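Local coordinates for protein DegQ (Legionella fallonii, PDB 3PV2) that probably degrades misfolded proteins as an HtrA-family serine protease with chaperone activity, assembling into large self-compartmentizing 12-mers, at residues V385-Q389 with V418-L424; A398-I404 with Y447-I451; D408-N414 with L435-R441. One frame throughout, in Å; residues are numbered along the deposited sequence.

Interaction 1. Residues V385-Q389 with V418-L424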
loop_
_atom_site.group_PDB
_atom_site.type_symbol
_atom_site.label_atom_id
_atom_site.label_comp_id
_atom_site.label_asym_id
_atom_site.label_seq_id
_atom_site.Cartn_x
_atom_site.Cartn_y
_atom_site.Cartn_z
ATOM N N VAL B 385 50.800 21.255 14.213
ATOM C CA VAL B 385 51.094 19.948 13.618
ATOM C C VAL B 385 51.893 20.157 12.331
ATOM O O VAL B 385 51.394 20.800 11.402
ATOM C CB VAL B 385 49.801 19.175 13.358
ATOM C CG1 VAL B 385 50.093 17.879 12.636
ATOM C CG2 VAL B 385 49.152 18.828 14.701
ATOM N N ILE B 386 53.097 19.547 12.281
ATOM C CA ILE B 386 53.986 19.548 11.134
ATOM C C ILE B 386 54.274 18.132 10.737
ATOM O O ILE B 386 54.598 17.267 11.585
ATOM C CB ILE B 386 55.306 20.211 11.456
ATOM C CG1 ILE B 386 55.091 21.691 11.728
ATOM C CG2 ILE B 386 56.180 20.190 10.257
ATOM C CD1 ILE B 386 56.279 22.391 12.543
ATOM N N GLY B 387 54.115 17.818 9.460
ATOM C CA GLY B 387 54.202 16.413 9.114
ATOM C C GLY B 387 53.863 16.234 7.664
ATOM O O GLY B 387 53.898 17.180 6.893
ATOM N N VAL B 388 53.554 15.000 7.327
ATOM C CA VAL B 388 53.200 14.653 5.945
ATOM C C VAL B 388 51.829 14.068 5.987
ATOM O O VAL B 388 51.593 13.074 6.702
ATOM C CB VAL B 388 54.182 13.629 5.352
ATOM C CG1 VAL B 388 53.623 13.021 4.033
ATOM C CG2 VAL B 388 55.508 14.324 5.063
ATOM N N GLN B 389 50.910 14.667 5.259
ATOM C CA GLN B 389 49.554 14.203 5.197
ATOM C C GLN B 389 49.412 13.145 4.188
ATOM O O GLN B 389 49.922 13.283 3.053
ATOM C CB GLN B 389 48.643 15.354 4.832
ATOM C CG GLN B 389 47.221 15.027 4.635
ATOM C CD GLN B 389 46.397 16.281 4.454
ATOM O OE1 GLN B 389 46.590 17.039 3.495
ATOM N NE2 GLN B 389 45.493 16.504 5.349
ATOM N N VAL B 418 59.200 14.561 10.995
ATOM C CA VAL B 418 58.981 14.645 9.561
ATOM C C VAL B 418 58.480 15.944 9.212
ATOM O O VAL B 418 57.461 16.364 9.781
ATOM C CB VAL B 418 57.880 13.639 9.246
ATOM C CG1 VAL B 418 57.263 13.920 7.994
ATOM C CG2 VAL B 418 58.517 12.220 9.316
ATOM N N THR B 419 59.141 16.640 8.282
ATOM C CA THR B 419 58.702 17.928 7.859
ATOM C C THR B 419 58.114 17.928 6.452
ATOM O O THR B 419 57.012 18.355 6.239
ATOM C CB THR B 419 59.877 18.907 7.893
ATOM O OG1 THR B 419 61.003 18.304 7.244
ATOM C CG2 THR B 419 60.264 19.188 9.378
ATOM N N ASP B 420 58.848 17.483 5.479
ATOM C CA ASP B 420 58.323 17.465 4.133
ATOM C C ASP B 420 58.382 16.048 3.583
ATOM O O ASP B 420 58.816 15.129 4.289
ATOM C CB ASP B 420 59.072 18.497 3.299
ATOM C CG ASP B 420 60.527 18.195 3.141
ATOM O OD1 ASP B 420 60.984 17.102 3.515
ATOM O OD2 ASP B 420 61.232 19.067 2.620
ATOM N N VAL B 421 57.861 15.844 2.383
ATOM C CA VAL B 421 57.722 14.530 1.840
ATOM C C VAL B 421 59.146 13.979 1.722
ATOM O O VAL B 421 59.413 12.862 2.142
ATOM C CB VAL B 421 56.902 14.557 0.500
ATOM C CG1 VAL B 421 56.950 13.198 -0.275
ATOM C CG2 VAL B 421 55.409 15.005 0.788
ATOM N N LYS B 422 60.077 14.749 1.186
ATOM C CA LYS B 422 61.447 14.266 1.086
ATOM C C LYS B 422 62.042 13.778 2.419
ATOM O O LYS B 422 62.767 12.782 2.373
ATOM C CB LYS B 422 62.346 15.304 0.372
ATOM C CG LYS B 422 63.901 15.091 0.499
ATOM C CD LYS B 422 64.545 14.105 -0.515
ATOM C CE LYS B 422 66.103 14.261 -0.555
ATOM N NZ LYS B 422 66.788 13.177 -1.354
ATOM N N SER B 423 61.735 14.434 3.570
ATOM C CA SER B 423 62.326 14.008 4.825
ATOM C C SER B 423 61.804 12.621 5.164
ATOM O O SER B 423 62.546 11.787 5.680
ATOM C CB SER B 423 62.018 14.931 6.052
ATOM O OG SER B 423 60.588 15.185 6.260
ATOM N N LEU B 424 60.508 12.389 4.926
ATOM C CA LEU B 424 59.938 11.080 5.154
ATOM C C LEU B 424 60.530 9.982 4.235
ATOM O O LEU B 424 60.757 8.837 4.660
ATOM C CB LEU B 424 58.452 11.159 4.916
ATOM C CG LEU B 424 57.758 9.818 5.126
ATOM C CD1 LEU B 424 57.917 9.206 6.573
ATOM C CD2 LEU B 424 56.244 9.923 4.649
#
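Val-388 carries the apolar part of this contact, sending its two methyl branches to different partners on the segment 418-424. Val-388 CG2, which stands beside its own backbone N, presses on Val-418 CG1 at 3.4 Å, tighter than usual for two carbons, and the two valine side chains meet at about a right angle. The same methyl also lies close to the carbonyl oxygen of Asp-420. With CG1 anti to the backbone N (chi1 167°), the other branch is directed at the start of the helix, where Val-388 CG1 lies 4.1 Å from Leu-424 CD2 and 4.2 Å from Val-421 CG2. Nearer the surface, the CG2 methyls of Ile-386 and Thr-419 lie loosely side by side.

The strand turns a corner at Gly-387. On one side of it lie Val-385 and Ile-386, on the other Val-388. This is the curled antiparallel sheet of a PDZ domain, and the contact seats the N-terminal end of helix 421-428 against one of its strands.

Between the two backbones no conventional hydrogen bond forms; the one directed contact is a weak CA-H...O, in which Gly-387 CA points a hydrogen at Val-418 O, 3.3 Å away, with an angle of 155° at that hydrogen. Gly-387 O and Thr-419 O, two acceptors, approach to 3.4 Å without bonding.

Within 418-424 the hydrogen bonds gather at the helix start. Asp-420 is the N-cap: its OD1 accepts from Ser-423 N at 2.8 Å, nearly along the carboxylate C-O axis. Ser-423 OG turns back to donate to Asp-420 O at 2.7 Å, while itself accepting from Thr-419 N at 2.9 Å, which ties the preceding loop to the first helical turn.

Interaction 2. Residues A398-I404 with Y447-I451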
loop_
_atom_site.group_PDB
_atom_site.type_symbol
_atom_site.label_atom_id
_atom_site.label_comp_id
_atom_site.label_asym_id
_atom_site.label_seq_id
_atom_site.Cartn_x
_atom_site.Cartn_y
_atom_site.Cartn_z
ATOM N N ALA B 398 51.492 -1.550 1.650
ATOM C CA ALA B 398 51.964 -1.895 2.941
ATOM C C ALA B 398 51.481 -0.923 3.997
ATOM O O ALA B 398 51.195 -1.309 5.130
ATOM C CB ALA B 398 53.458 -2.010 2.926
ATOM N N GLY B 399 51.270 0.327 3.586
ATOM C CA GLY B 399 50.761 1.364 4.437
ATOM C C GLY B 399 49.359 1.091 4.904
ATOM O O GLY B 399 49.075 1.051 6.107
ATOM N N TRP B 400 48.492 0.798 3.938
ATOM C CA TRP B 400 47.114 0.489 4.230
ATOM C C TRP B 400 47.048 -0.740 5.158
ATOM O O TRP B 400 46.351 -0.731 6.150
ATOM C CB TRP B 400 46.331 0.195 2.936
ATOM C CG TRP B 400 44.943 -0.116 3.192
ATOM C CD1 TRP B 400 44.454 -1.326 3.593
ATOM C CD2 TRP B 400 43.838 0.760 3.150
ATOM N NE1 TRP B 400 43.101 -1.259 3.776
ATOM C CE2 TRP B 400 42.693 0.012 3.501
ATOM C CE3 TRP B 400 43.686 2.098 2.839
ATOM C CZ2 TRP B 400 41.404 0.562 3.545
ATOM C CZ3 TRP B 400 42.368 2.663 2.860
ATOM C CH2 TRP B 400 41.257 1.885 3.228
ATOM N N ARG B 401 47.783 -1.762 4.815
ATOM C CA ARG B 401 47.798 -2.988 5.662
ATOM C C ARG B 401 48.204 -2.694 7.113
ATOM O O ARG B 401 47.736 -3.338 8.040
ATOM C CB ARG B 401 48.851 -3.973 5.193
ATOM C CG ARG B 401 48.425 -4.957 4.203
ATOM C CD ARG B 401 49.392 -6.270 4.257
ATOM N NE ARG B 401 50.835 -6.042 4.037
ATOM C CZ ARG B 401 51.366 -5.614 2.874
ATOM N NH1 ARG B 401 50.579 -5.301 1.839
ATOM N NH2 ARG B 401 52.699 -5.456 2.757
ATOM N N ALA B 402 49.170 -1.818 7.283
ATOM C CA ALA B 402 49.641 -1.424 8.621
ATOM C C ALA B 402 48.580 -0.602 9.298
ATOM O O ALA B 402 48.594 -0.456 10.518
ATOM C CB ALA B 402 50.891 -0.594 8.554
ATOM N N GLY B 403 47.646 -0.071 8.549
ATOM C CA GLY B 403 46.591 0.723 9.188
ATOM C C GLY B 403 46.545 2.196 8.865
ATOM O O GLY B 403 45.710 2.885 9.357
ATOM N N ILE B 404 47.434 2.696 8.034
ATOM C CA ILE B 404 47.350 4.096 7.623
ATOM C C ILE B 404 46.108 4.284 6.793
ATOM O O ILE B 404 45.752 3.421 5.948
ATOM C CB ILE B 404 48.580 4.402 6.781
ATOM C CG1 ILE B 404 49.830 4.210 7.654
ATOM C CG2 ILE B 404 48.508 5.776 6.166
ATOM C CD1 ILE B 404 51.135 4.342 6.876
ATOM N N TYR B 447 51.011 4.742 16.953
ATOM C CA TYR B 447 52.162 4.219 16.295
ATOM C C TYR B 447 51.799 2.995 15.427
ATOM O O TYR B 447 51.041 2.168 15.891
ATOM C CB TYR B 447 53.263 3.802 17.291
ATOM C CG TYR B 447 54.007 4.961 17.887
ATOM C CD1 TYR B 447 55.151 5.468 17.262
ATOM C CD2 TYR B 447 53.651 5.479 19.148
ATOM C CE1 TYR B 447 55.860 6.527 17.801
ATOM C CE2 TYR B 447 54.347 6.501 19.710
ATOM C CZ TYR B 447 55.475 7.037 19.048
ATOM O OH TYR B 447 56.217 8.022 19.638
ATOM N N LEU B 448 52.349 2.897 14.206
ATOM C CA LEU B 448 51.978 1.786 13.297
ATOM C C LEU B 448 53.287 1.292 12.759
ATOM O O LEU B 448 54.183 2.088 12.561
ATOM C CB LEU B 448 51.242 2.423 12.139
ATOM C CG LEU B 448 49.735 2.490 12.137
ATOM C CD1 LEU B 448 49.056 2.008 13.396
ATOM C CD2 LEU B 448 49.211 3.709 11.475
ATOM N N LEU B 449 53.422 0.022 12.467
ATOM C CA LEU B 449 54.640 -0.450 11.891
ATOM C C LEU B 449 54.341 -0.882 10.513
ATOM O O LEU B 449 53.525 -1.713 10.331
ATOM C CB LEU B 449 55.089 -1.663 12.659
ATOM C CG LEU B 449 56.196 -1.450 13.669
ATOM C CD1 LEU B 449 56.442 -2.811 14.387
ATOM C CD2 LEU B 449 57.503 -1.026 12.925
ATOM N N VAL B 450 54.954 -0.270 9.534
ATOM C CA VAL B 450 54.749 -0.619 8.183
ATOM C C VAL B 450 55.851 -1.620 7.801
ATOM O O VAL B 450 57.020 -1.373 8.017
ATOM C CB VAL B 450 54.898 0.632 7.319
ATOM C CG1 VAL B 450 54.629 0.213 5.812
ATOM C CG2 VAL B 450 53.907 1.730 7.828
ATOM N N ILE B 451 55.468 -2.779 7.282
ATOM C CA ILE B 451 56.456 -3.839 7.058
ATOM C C ILE B 451 56.229 -4.418 5.684
ATOM O O ILE B 451 57.155 -4.945 5.087
ATOM C CB ILE B 451 56.346 -5.008 8.050
ATOM C CG1 ILE B 451 54.938 -5.596 8.082
ATOM C CG2 ILE B 451 56.774 -4.631 9.563
ATOM C CD1 ILE B 451 54.823 -6.787 9.139
ATOM O OXT ILE B 451 55.119 -4.428 5.158
HETATM O O HOH W 1 52.673 -3.230 6.459
HETATM O O HOH W 2 50.920 -1.457 12.669
#
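Val-450 sits against the short helix 398-402 with both of its methyls engaged. Val-450 CG1, anti to the backbone N (chi1 -179°), reaches the start of the helix, where it lies 3.8 Å from Ala-398 CB. The other methyl serves the far end: Val-450 CG2 is 3.9 Å from Ala-402 CB and equally close, 3.9 Å, to Ile-404 CD1, with the Ile-404 and Val-450 side chains crossing at about a right angle. Ile-404 also offers CG1 to Leu-448 CD2, so one isoleucine spans two residues that lie two apart on the strand.

Small residues let the elements come near. The axes of helix 398-402 and strand 447-450 pass 7.5 Å apart, their N-to-C directions 138° apart, and Ala-402 puts its methyl against the strand backbone beside Leu-449 O. Leu-448 CG lies 3.5 Å from Ala-402 O at the C-terminal end of the helix, which closes in a Schellman motif with Gly-403 in the positive-phi position. The contact thus packs the short helix obliquely across the last strand of this PDZ domain.

Further out, two waters bridge the backbones. One is hydrogen-bonded to Ala-398 O at 2.8 Å and accepts from Ile-451 N at 2.9 Å; a second accepts from Leu-449 N and donates weakly to Ala-402 O. At the outermost edge Arg-401 NH2 forms a long salt bridge, 3.6 Å, to OXT of the terminal Ile-451, met obliquely, while Ala-398 CA lies over one face of the guanidinium, toward the rim. Arg-401 O also accepts from Arg-113 of a neighbouring subunit.

With no direct hydrogen bond between the segments, their joining rests on methyl packing supplemented by bridging waters, and the distant ion pair would be expected to steady the terminal carboxylate by charge rather than by tight bonding.

Interaction 3. Residues D408-N414 with L435-R441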
loop_
_atom_site.group_PDB
_atom_site.type_symbol
_atom_site.label_atom_id
_atom_site.label_comp_id
_atom_site.label_asym_id
_atom_site.label_seq_id
_atom_site.Cartn_x
_atom_site.Cartn_y
_atom_site.Cartn_z
ATOM N N ASP B 408 45.344 10.728 7.571
ATOM C CA ASP B 408 46.386 10.622 8.540
ATOM C C ASP B 408 47.534 11.605 8.339
ATOM O O ASP B 408 47.915 11.862 7.193
ATOM C CB ASP B 408 46.938 9.203 8.531
ATOM C CG ASP B 408 46.029 8.199 9.218
ATOM O OD1 ASP B 408 44.993 8.599 9.793
ATOM O OD2 ASP B 408 46.356 6.958 9.203
ATOM N N ILE B 409 48.064 12.179 9.421
ATOM C CA ILE B 409 49.247 12.944 9.327
ATOM C C ILE B 409 50.392 12.175 9.937
ATOM O O ILE B 409 50.359 11.841 11.131
ATOM C CB ILE B 409 49.177 14.329 10.049
ATOM C CG1 ILE B 409 47.894 15.125 9.702
ATOM C CG2 ILE B 409 50.428 15.157 9.732
ATOM C CD1 ILE B 409 47.597 15.240 8.293
ATOM N N ILE B 410 51.432 11.890 9.145
ATOM C CA ILE B 410 52.662 11.297 9.644
ATOM C C ILE B 410 53.545 12.361 10.271
ATOM O O ILE B 410 54.041 13.277 9.597
ATOM C CB ILE B 410 53.420 10.603 8.583
ATOM C CG1 ILE B 410 52.567 9.459 8.042
ATOM C CG2 ILE B 410 54.738 9.957 9.123
ATOM C CD1 ILE B 410 53.120 8.926 6.639
ATOM N N ILE B 411 53.650 12.282 11.584
ATOM C CA ILE B 411 54.393 13.300 12.329
ATOM C C ILE B 411 55.770 12.868 12.828
ATOM O O ILE B 411 56.563 13.722 13.179
ATOM C CB ILE B 411 53.591 13.860 13.497
ATOM C CG1 ILE B 411 53.282 12.779 14.503
ATOM C CG2 ILE B 411 52.284 14.477 13.002
ATOM C CD1 ILE B 411 52.851 13.474 15.931
ATOM N N SER B 412 56.106 11.574 12.740
ATOM C CA SER B 412 57.428 11.105 13.004
ATOM C C SER B 412 57.575 9.777 12.360
ATOM O O SER B 412 56.606 9.075 12.029
ATOM C CB SER B 412 57.660 11.054 14.531
ATOM O OG SER B 412 57.143 9.825 15.129
ATOM N N ALA B 413 58.803 9.461 12.006
ATOM C CA ALA B 413 59.091 8.210 11.366
ATOM C C ALA B 413 60.433 7.729 11.967
ATOM O O ALA B 413 61.390 8.497 12.046
ATOM C CB ALA B 413 59.208 8.339 9.832
ATOM N N ASN B 414 60.470 6.470 12.365
ATOM C CA ASN B 414 61.604 5.899 13.141
ATOM C C ASN B 414 62.090 6.870 14.184
ATOM O O ASN B 414 63.280 7.104 14.310
ATOM C CB ASN B 414 62.739 5.514 12.222
ATOM C CG ASN B 414 62.342 4.376 11.217
ATOM O OD1 ASN B 414 61.388 3.633 11.462
ATOM N ND2 ASN B 414 63.072 4.269 10.088
ATOM N N LEU B 435 59.160 0.205 8.960
ATOM C CA LEU B 435 59.138 1.608 9.204
ATOM C C LEU B 435 58.113 1.873 10.279
ATOM O O LEU B 435 56.935 1.576 10.138
ATOM C CB LEU B 435 58.760 2.374 7.923
ATOM C CG LEU B 435 58.541 3.898 8.042
ATOM C CD1 LEU B 435 59.771 4.670 8.429
ATOM C CD2 LEU B 435 58.004 4.559 6.728
ATOM N N LEU B 436 58.572 2.523 11.348
ATOM C CA LEU B 436 57.711 2.905 12.428
ATOM C C LEU B 436 57.184 4.300 12.179
ATOM O O LEU B 436 57.964 5.231 12.024
ATOM C CB LEU B 436 58.488 2.867 13.738
ATOM C CG LEU B 436 57.667 3.335 14.940
ATOM C CD1 LEU B 436 56.709 2.246 15.256
ATOM C CD2 LEU B 436 58.636 3.678 16.136
ATOM N N VAL B 437 55.869 4.453 12.039
ATOM C CA VAL B 437 55.288 5.806 11.783
ATOM C C VAL B 437 54.358 6.166 12.940
ATOM O O VAL B 437 53.726 5.296 13.586
ATOM C CB VAL B 437 54.539 5.905 10.490
ATOM C CG1 VAL B 437 55.404 5.369 9.380
ATOM C CG2 VAL B 437 53.357 5.000 10.531
ATOM N N GLN B 438 54.459 7.402 13.377
ATOM C CA GLN B 438 53.500 7.920 14.301
ATOM C C GLN B 438 52.506 8.765 13.523
ATOM O O GLN B 438 52.895 9.720 12.854
ATOM C CB GLN B 438 54.191 8.826 15.338
ATOM C CG GLN B 438 53.252 9.351 16.372
ATOM C CD GLN B 438 53.950 10.241 17.383
ATOM O OE1 GLN B 438 55.077 10.668 17.131
ATOM N NE2 GLN B 438 53.240 10.644 18.463
ATOM N N VAL B 439 51.221 8.403 13.590
ATOM C CA VAL B 439 50.191 9.098 12.822
ATOM C C VAL B 439 49.241 9.826 13.723
ATOM O O VAL B 439 48.867 9.305 14.780
ATOM C CB VAL B 439 49.358 8.176 11.870
ATOM C CG1 VAL B 439 50.204 7.592 10.625
ATOM C CG2 VAL B 439 48.607 7.084 12.569
ATOM N N LEU B 440 48.830 11.036 13.332
ATOM C CA LEU B 440 47.801 11.768 14.039
ATOM C C LEU B 440 46.548 11.532 13.226
ATOM O O LEU B 440 46.558 11.658 11.993
ATOM C CB LEU B 440 48.137 13.257 14.046
ATOM C CG LEU B 440 48.557 13.983 15.327
ATOM C CD1 LEU B 440 49.630 13.252 16.182
ATOM C CD2 LEU B 440 48.922 15.428 15.083
ATOM N N ARG B 441 45.451 11.227 13.916
ATOM C CA ARG B 441 44.205 10.981 13.252
ATOM C C ARG B 441 43.123 11.686 14.093
ATOM O O ARG B 441 42.819 11.266 15.218
ATOM C CB ARG B 441 43.926 9.464 13.195
ATOM C CG ARG B 441 42.458 9.153 12.721
ATOM C CD ARG B 441 42.226 7.671 12.271
ATOM N NE ARG B 441 43.408 7.095 11.585
ATOM C CZ ARG B 441 43.626 5.804 11.419
ATOM N NH1 ARG B 441 42.775 4.921 11.937
ATOM N NH2 ARG B 441 44.728 5.392 10.775
#
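Asp-408 and Arg-441 form a side-on salt bridge in which each carboxylate oxygen takes one nitrogen. Arg-441 NE donates to Asp-408 OD1 at 2.8 Å and Arg-441 NH2 to Asp-408 OD2, also at 2.8 Å. Both oxygens use their syn lone pairs, and the two flat groups are only 8° from coplanar; the bend of the arginine chain (chi3 -36°) brings the guanidinium round to the acid. Outside the pair, OD2 accepts from Arg-405 N, and NH2 reaches Gly-403 O.

At the far end Asn-414 bonds to both polar backbone atoms of one residue: Asn-414 N donates to Leu-436 O at 2.8 Å, and Asn-414 OD1 accepts from Leu-436 N at 3.0 Å. Lys-431 also donates to OD1, and Glu-430 takes ND2. Between these ends, Ser-412 OG donates to Gln-438 OE1 at 3.0 Å, on a lone pair in the amide plane, while NE2 of that glutamine holds Ser-287 O of a neighbouring subunit.

The strands run antiparallel with a beta bulge. Ile-409 and Leu-440 pair through two reciprocal backbone bonds, N to O each way. Ile-410 pairs with Val-439 and Ala-413 with Val-437, three steps against two, so Ile-411 and Ser-412 together lie opposite Gln-438. Ile-411 N still bonds to Gln-438 O at 3.0 Å, almost in line with the carbonyl. These are two central strands of the PDZ sheet.

Packing occupies both faces. Ile-410 CG1 meets Val-439 CG1 at 4.0 Å, and Ala-413 CB meets Leu-435 CD1 at 4.0 Å. Ile-411, whose CB points to neither face, turns CD1 in among Gln-438 and Leu-440 of the opposite face, crossing the leucine at about a right angle and the glutamine at a slant.

Side-chain bonds at both ends thus supplement the backbone pairing, and the shared donors and acceptors probably fix the rotation of the Asp-408 carboxylate and the Asn-414 amide.

All three interactions belong to the second PDZ domain and reach one antiparallel sheet. Interaction 3 supplies its middle: strand 384-393 of interaction 1 joins it through Val-388 O and Ile-410 N, 2.7 Å apart, and strand 444-450 of interaction 2 through Leu-448 N and Val-437 O, 2.8 Å apart. The centres of interactions 1 and 2 lie about 17 Å apart without touching, whereas that of interaction 3 is about 9 and 10 Å from them. Leu-424 CD1 packs on Ala-413 CB at 3.6 Å, so the helix of interaction 1 also rests on interaction 3. Interactions 2 and 3 touch the same neighbouring subunit, through Tyr-447 and Gln-438 respectively, consistent with a role in assembly.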